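Local coordinates for protein aspartate aminotransferase (Thermotoga maritima, PDB 1O4S) that catalyses the reversible, pyridoxal-phosphate-dependent transfer of an amino group from L-aspartate to 2-oxoglutarate, giving oxaloacetate and L-glutamate, at residues H248-T251 / G252-V255; I279-V282 / A283-A287. All blocks are in the same frame, centred on the assembly; numbering follows the deposited sequence.

Contact 1 (H248-T251 / G252-V255); sequences HSMT and GWRV. With PLP (pyridoxal-5'-phosphate), chain M.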
loop_
_atom_site.group_PDB
_atom_site.type_symbol
_atom_site.label_atom_id
_atom_site.label_comp_id
_atom_site.label_asym_id
_atom_site.label_seq_id
_atom_site.Cartn_x
_atom_site.Cartn_y
_atom_site.Cartn_z
ATOM N N HIS B 248 -12.800 14.957 -4.570
ATOM C CA HIS B 248 -13.605 14.386 -5.653
ATOM C C HIS B 248 -14.419 13.202 -5.222
ATOM O O HIS B 248 -14.942 12.463 -6.061
ATOM C CB HIS B 248 -12.704 13.952 -6.793
ATOM C CG HIS B 248 -12.088 15.096 -7.516
ATOM N ND1 HIS B 248 -10.851 15.604 -7.186
ATOM C CD2 HIS B 248 -12.557 15.868 -8.520
ATOM C CE1 HIS B 248 -10.557 16.607 -7.995
ATOM N NE2 HIS B 248 -11.582 16.794 -8.807
ATOM N N SER B 249 -14.512 13.009 -3.918
ATOM C CA SER B 249 -15.257 11.908 -3.370
ATOM C C SER B 249 -14.838 10.580 -4.017
ATOM O O SER B 249 -15.679 9.824 -4.529
ATOM C CB SER B 249 -16.750 12.136 -3.529
ATOM O OG SER B 249 -17.459 11.404 -2.567
ATOM N N MET B 250 -13.527 10.358 -4.046
ATOM C CA MET B 250 -12.944 9.177 -4.661
ATOM C C MET B 250 -12.211 8.326 -3.643
ATOM O O MET B 250 -11.222 7.724 -3.955
ATOM C CB MET B 250 -12.009 9.597 -5.798
ATOM C CG MET B 250 -12.770 10.082 -7.011
ATOM S SD MET B 250 -11.681 10.732 -8.296
ATOM C CE MET B 250 -10.637 9.310 -8.688
ATOM N N THR B 251 -12.726 8.280 -2.402
ATOM C CA THR B 251 -12.038 7.610 -1.286
ATOM C C THR B 251 -11.685 6.157 -1.574
ATOM O O THR B 251 -10.582 5.740 -1.242
ATOM C CB THR B 251 -12.874 7.646 0.024
ATOM O OG1 THR B 251 -14.203 7.286 -0.296
ATOM C CG2 THR B 251 -12.914 9.025 0.659
ATOM N N GLY B 252 -12.600 5.388 -2.165
ATOM C CA GLY B 252 -12.357 3.991 -2.460
ATOM C C GLY B 252 -11.358 3.715 -3.595
ATOM O O GLY B 252 -10.926 2.602 -3.737
ATOM N N TRP B 253 -11.007 4.730 -4.374
ATOM C CA TRP B 253 -10.007 4.631 -5.453
ATOM C C TRP B 253 -8.571 4.513 -4.940
ATOM O O TRP B 253 -7.774 3.846 -5.574
ATOM C CB TRP B 253 -10.101 5.786 -6.444
ATOM C CG TRP B 253 -11.309 5.748 -7.272
ATOM C CD1 TRP B 253 -12.519 6.360 -7.021
ATOM C CD2 TRP B 253 -11.437 5.115 -8.530
ATOM N NE1 TRP B 253 -13.381 6.135 -8.063
ATOM C CE2 TRP B 253 -12.753 5.339 -8.986
ATOM C CE3 TRP B 253 -10.572 4.349 -9.323
ATOM C CZ2 TRP B 253 -13.215 4.828 -10.186
ATOM C CZ3 TRP B 253 -11.044 3.835 -10.509
ATOM C CH2 TRP B 253 -12.348 4.087 -10.927
ATOM N N ARG B 254 -8.307 5.080 -3.763
ATOM C CA ARG B 254 -6.997 5.150 -3.112
ATOM C C ARG B 254 -5.942 5.784 -4.002
ATOM O O ARG B 254 -5.005 5.091 -4.396
ATOM C CB ARG B 254 -6.513 3.768 -2.614
ATOM C CG ARG B 254 -7.608 2.836 -2.079
ATOM C CD ARG B 254 -8.332 3.286 -0.824
ATOM N NE ARG B 254 -7.417 3.730 0.218
ATOM C CZ ARG B 254 -7.246 4.979 0.643
ATOM N NH1 ARG B 254 -7.947 5.982 0.143
ATOM N NH2 ARG B 254 -6.349 5.229 1.591
ATOM N N VAL B 255 -6.120 7.065 -4.343
ATOM C CA VAL B 255 -5.145 7.831 -5.104
ATOM C C VAL B 255 -4.846 9.133 -4.380
ATOM O O VAL B 255 -5.726 9.973 -4.183
ATOM C CB VAL B 255 -5.643 8.250 -6.481
ATOM C CG1 VAL B 255 -4.476 8.828 -7.313
ATOM C CG2 VAL B 255 -6.322 7.140 -7.157
HETATM N N1 PLP M . -5.629 13.048 6.332
HETATM C C2 PLP M . -6.830 13.281 6.973
HETATM C C2A PLP M . -6.754 14.139 8.202
HETATM C C3 PLP M . -8.026 12.712 6.508
HETATM O O3 PLP M . -9.083 12.938 7.086
HETATM C C4 PLP M . -8.025 11.936 5.338
HETATM C C4A PLP M . -9.344 11.330 4.810
HETATM C C5 PLP M . -6.772 11.745 4.705
HETATM C C6 PLP M . -5.602 12.299 5.220
HETATM C C5A PLP M . -6.530 10.949 3.440
HETATM O O4P PLP M . -7.126 9.695 3.156
HETATM P P PLP M . -6.899 8.944 1.760
HETATM O O1P PLP M . -8.248 8.367 1.539
HETATM O O2P PLP M . -6.457 9.902 0.734
HETATM O O3P PLP M . -5.902 7.938 2.184
HETATM O O HOH W 1 -8.541 8.257 -3.261
#
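Met250 folds its side chain over the indole of Trp253, three residues further on. The chain is extended at chi2 and bends at chi3 (60°), which brings the terminal methyl back over the ring: CE sits 4.0 Å from the centroid of the five-membered ring, 18° off its normal, a CH-pi contact. SD lies obliquely above the same ring in a Met-aromatic contact, while CB packs 3.5 Å from CD1 of Trp253. A flexible, polarisable methionine suits this cover, and the broad indole reaches on to helices 57-68 and 281-290, its NE1 hydrogen-bonded to Thr55. The backbone turns here, Trp253 N donating to Met250 O. A water bridges Met250 O, to which it donates, and Val255 N, from which it accepts at 2.9 Å.

Arg254 points its CB away from residues 248-251, but its chain, bent at chi2 and chi3, returns until NH1 donates to Thr251 O at 3.0 Å, in the carbonyl plane. NH1 also donates to PLP O1P at 2.8 Å, and NH2 makes a nearly straight bond to PLP O3P (2.8 Å, 169°). The phosphorus lies in the guanidinium plane, and the two terminal nitrogens each hold a different phosphate oxygen, an end-on fork well suited to arginine, whose planar cation carries both N-H donors. NH2 also donates to Thr276 O of the second subunit, which helps fix the group's rotation. Thr251 turns its hydroxyl to Glu50. This is the phosphate-binding arginine of the fold-type I aminotransferases, eight residues after Lys246, the lysine that carries the cofactor in the enzyme, though the two are not joined in this structure.

Contact 2 (I279-V282 / A283-A287); sequences INTV and AQYAA
Ile279 lays its CG1 across the aliphatic part of Gln284, 3.5 Å from CG, and its carbonyl O accepts from Gln284 NE2 at 3.0 Å, the donor standing well above the carbonyl plane. Glutamine serves both needs, having methylenes for the isoleucine and an amide beyond them; that amide also donates to Thr75 and accepts, through OE1, from Ile80 N.

Asn280 follows as the N-cap. Its CG is anti to the backbone N (chi1 -178°), which swings OD1 over the first turn, where it takes the N-H of Ala283 on a lone pair at 2.9 Å. The short amide thus satisfies a first-turn N-H that has no preceding helical carbonyl, while ND2 donates to Trp253 O of the second subunit. Asn280 O receives Gln284 N, starting the regular i to i+4 ladder.

Thr281 continues the ladder, its O accepting from Tyr285 N. Its CG2 meets the Tyr285 ring edge-on, 3.8 Å from CE1 and in the ring plane, the two side chains running side by side; OG1 bonds to Lys73 O. The Tyr285 ring stacks on Phe66.

Val282 O then accepts from Ala286 N at 2.8 Å. Its branched side chain packs on helix 57-68, and the small alanines at 283, 286 and 287 let neighbouring segments approach closely. Ala283 meets Asn280 of the second subunit, placing this asparagine-capped helix N-terminus at the dimer interface.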
loop_
_atom_site.group_PDB
_atom_site.type_symbol
_atom_site.label_atom_id
_atom_site.label_comp_id
_atom_site.label_asym_id
_atom_site.label_seq_id
_atom_site.Cartn_x
_atom_site.Cartn_y
_atom_site.Cartn_z
ATOM N N ILE B 279 0.414 2.016 -7.919
ATOM C CA ILE B 279 -1.004 1.898 -7.547
ATOM C C ILE B 279 -1.806 1.391 -8.736
ATOM O O ILE B 279 -1.382 1.428 -9.877
ATOM C CB ILE B 279 -1.588 3.211 -6.957
ATOM C CG1 ILE B 279 -1.946 4.247 -8.028
ATOM C CG2 ILE B 279 -0.629 3.826 -5.939
ATOM C CD1 ILE B 279 -2.839 5.412 -7.524
ATOM N N ASN B 280 -2.992 0.919 -8.423
ATOM C CA ASN B 280 -3.930 0.436 -9.391
ATOM C C ASN B 280 -3.981 1.312 -10.650
ATOM O O ASN B 280 -4.227 2.533 -10.574
ATOM C CB ASN B 280 -5.301 0.371 -8.712
ATOM C CG ASN B 280 -6.380 -0.172 -9.616
ATOM O OD1 ASN B 280 -6.861 0.512 -10.523
ATOM N ND2 ASN B 280 -6.827 -1.381 -9.321
ATOM N N THR B 281 -3.773 0.695 -11.805
ATOM C CA THR B 281 -3.661 1.468 -13.047
ATOM C C THR B 281 -4.959 2.144 -13.435
ATOM O O THR B 281 -4.940 3.268 -13.959
ATOM C CB THR B 281 -3.179 0.577 -14.201
ATOM O OG1 THR B 281 -2.060 -0.196 -13.753
ATOM C CG2 THR B 281 -2.687 1.408 -15.378
ATOM N N VAL B 282 -6.078 1.445 -13.243
ATOM C CA VAL B 282 -7.372 2.070 -13.490
ATOM C C VAL B 282 -7.495 3.370 -12.696
ATOM O O VAL B 282 -7.899 4.399 -13.238
ATOM C CB VAL B 282 -8.581 1.123 -13.219
ATOM C CG1 VAL B 282 -9.866 1.754 -13.738
ATOM C CG2 VAL B 282 -8.363 -0.237 -13.864
ATOM N N ALA B 283 -7.163 3.306 -11.407
ATOM C CA ALA B 283 -7.199 4.452 -10.521
ATOM C C ALA B 283 -6.331 5.616 -11.060
ATOM O O ALA B 283 -6.692 6.774 -10.973
ATOM C CB ALA B 283 -6.735 4.048 -9.097
ATOM N N GLN B 284 -5.177 5.298 -11.603
ATOM C CA GLN B 284 -4.309 6.322 -12.153
ATOM C C GLN B 284 -5.000 7.036 -13.272
ATOM O O GLN B 284 -4.980 8.265 -13.291
ATOM C CB GLN B 284 -2.982 5.765 -12.583
ATOM C CG GLN B 284 -2.204 5.197 -11.438
ATOM C CD GLN B 284 -0.762 4.889 -11.776
ATOM O OE1 GLN B 284 -0.024 5.773 -12.152
ATOM N NE2 GLN B 284 -0.357 3.657 -11.586
ATOM N N TYR B 285 -5.627 6.307 -14.181
ATOM C CA TYR B 285 -6.361 6.960 -15.254
ATOM C C TYR B 285 -7.584 7.708 -14.779
ATOM O O TYR B 285 -7.893 8.797 -15.300
ATOM C CB TYR B 285 -6.663 6.000 -16.411
ATOM C CG TYR B 285 -5.376 5.752 -17.189
ATOM C CD1 TYR B 285 -4.618 4.614 -16.981
ATOM C CD2 TYR B 285 -4.891 6.704 -18.082
ATOM C CE1 TYR B 285 -3.440 4.398 -17.652
ATOM C CE2 TYR B 285 -3.707 6.493 -18.764
ATOM C CZ TYR B 285 -2.997 5.323 -18.536
ATOM O OH TYR B 285 -1.840 5.091 -19.189
ATOM N N ALA B 286 -8.247 7.175 -13.761
ATOM C CA ALA B 286 -9.376 7.873 -13.160
ATOM C C ALA B 286 -8.914 9.251 -12.580
ATOM O O ALA B 286 -9.545 10.264 -12.807
ATOM C CB ALA B 286 -10.007 7.013 -12.092
ATOM N N ALA B 287 -7.802 9.256 -11.856
ATOM C CA ALA B 287 -7.255 10.462 -11.255
ATOM C C ALA B 287 -6.794 11.496 -12.288
ATOM O O ALA B 287 -6.989 12.689 -12.134
ATOM C CB ALA B 287 -6.113 10.088 -10.275
#

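Overall arrangement
Both contacts are local, buried and in contact with the second subunit, but contact 1 lies nearer the centre of the chain and ends at the cofactor phosphate, whereas contact 2 lies away from the annotated sites. They meet directly: Trp253 CE3 comes within 3.6 Å of Ala283 CA, and Val255 CG1 within 3.6 Å of Ala287 CB, so the loop before strand 256-259 rests on the alanine-rich side of helix 281-290. Residues 248-255 combine sulfur-aromatic packing with a charged grip on phosphate; residues 279-287 combine an amide cap and main-chain bonds with aliphatic packing, and carry no charge. Across the dimer, the helix start of one subunit is bonded to the cofactor loop of the other.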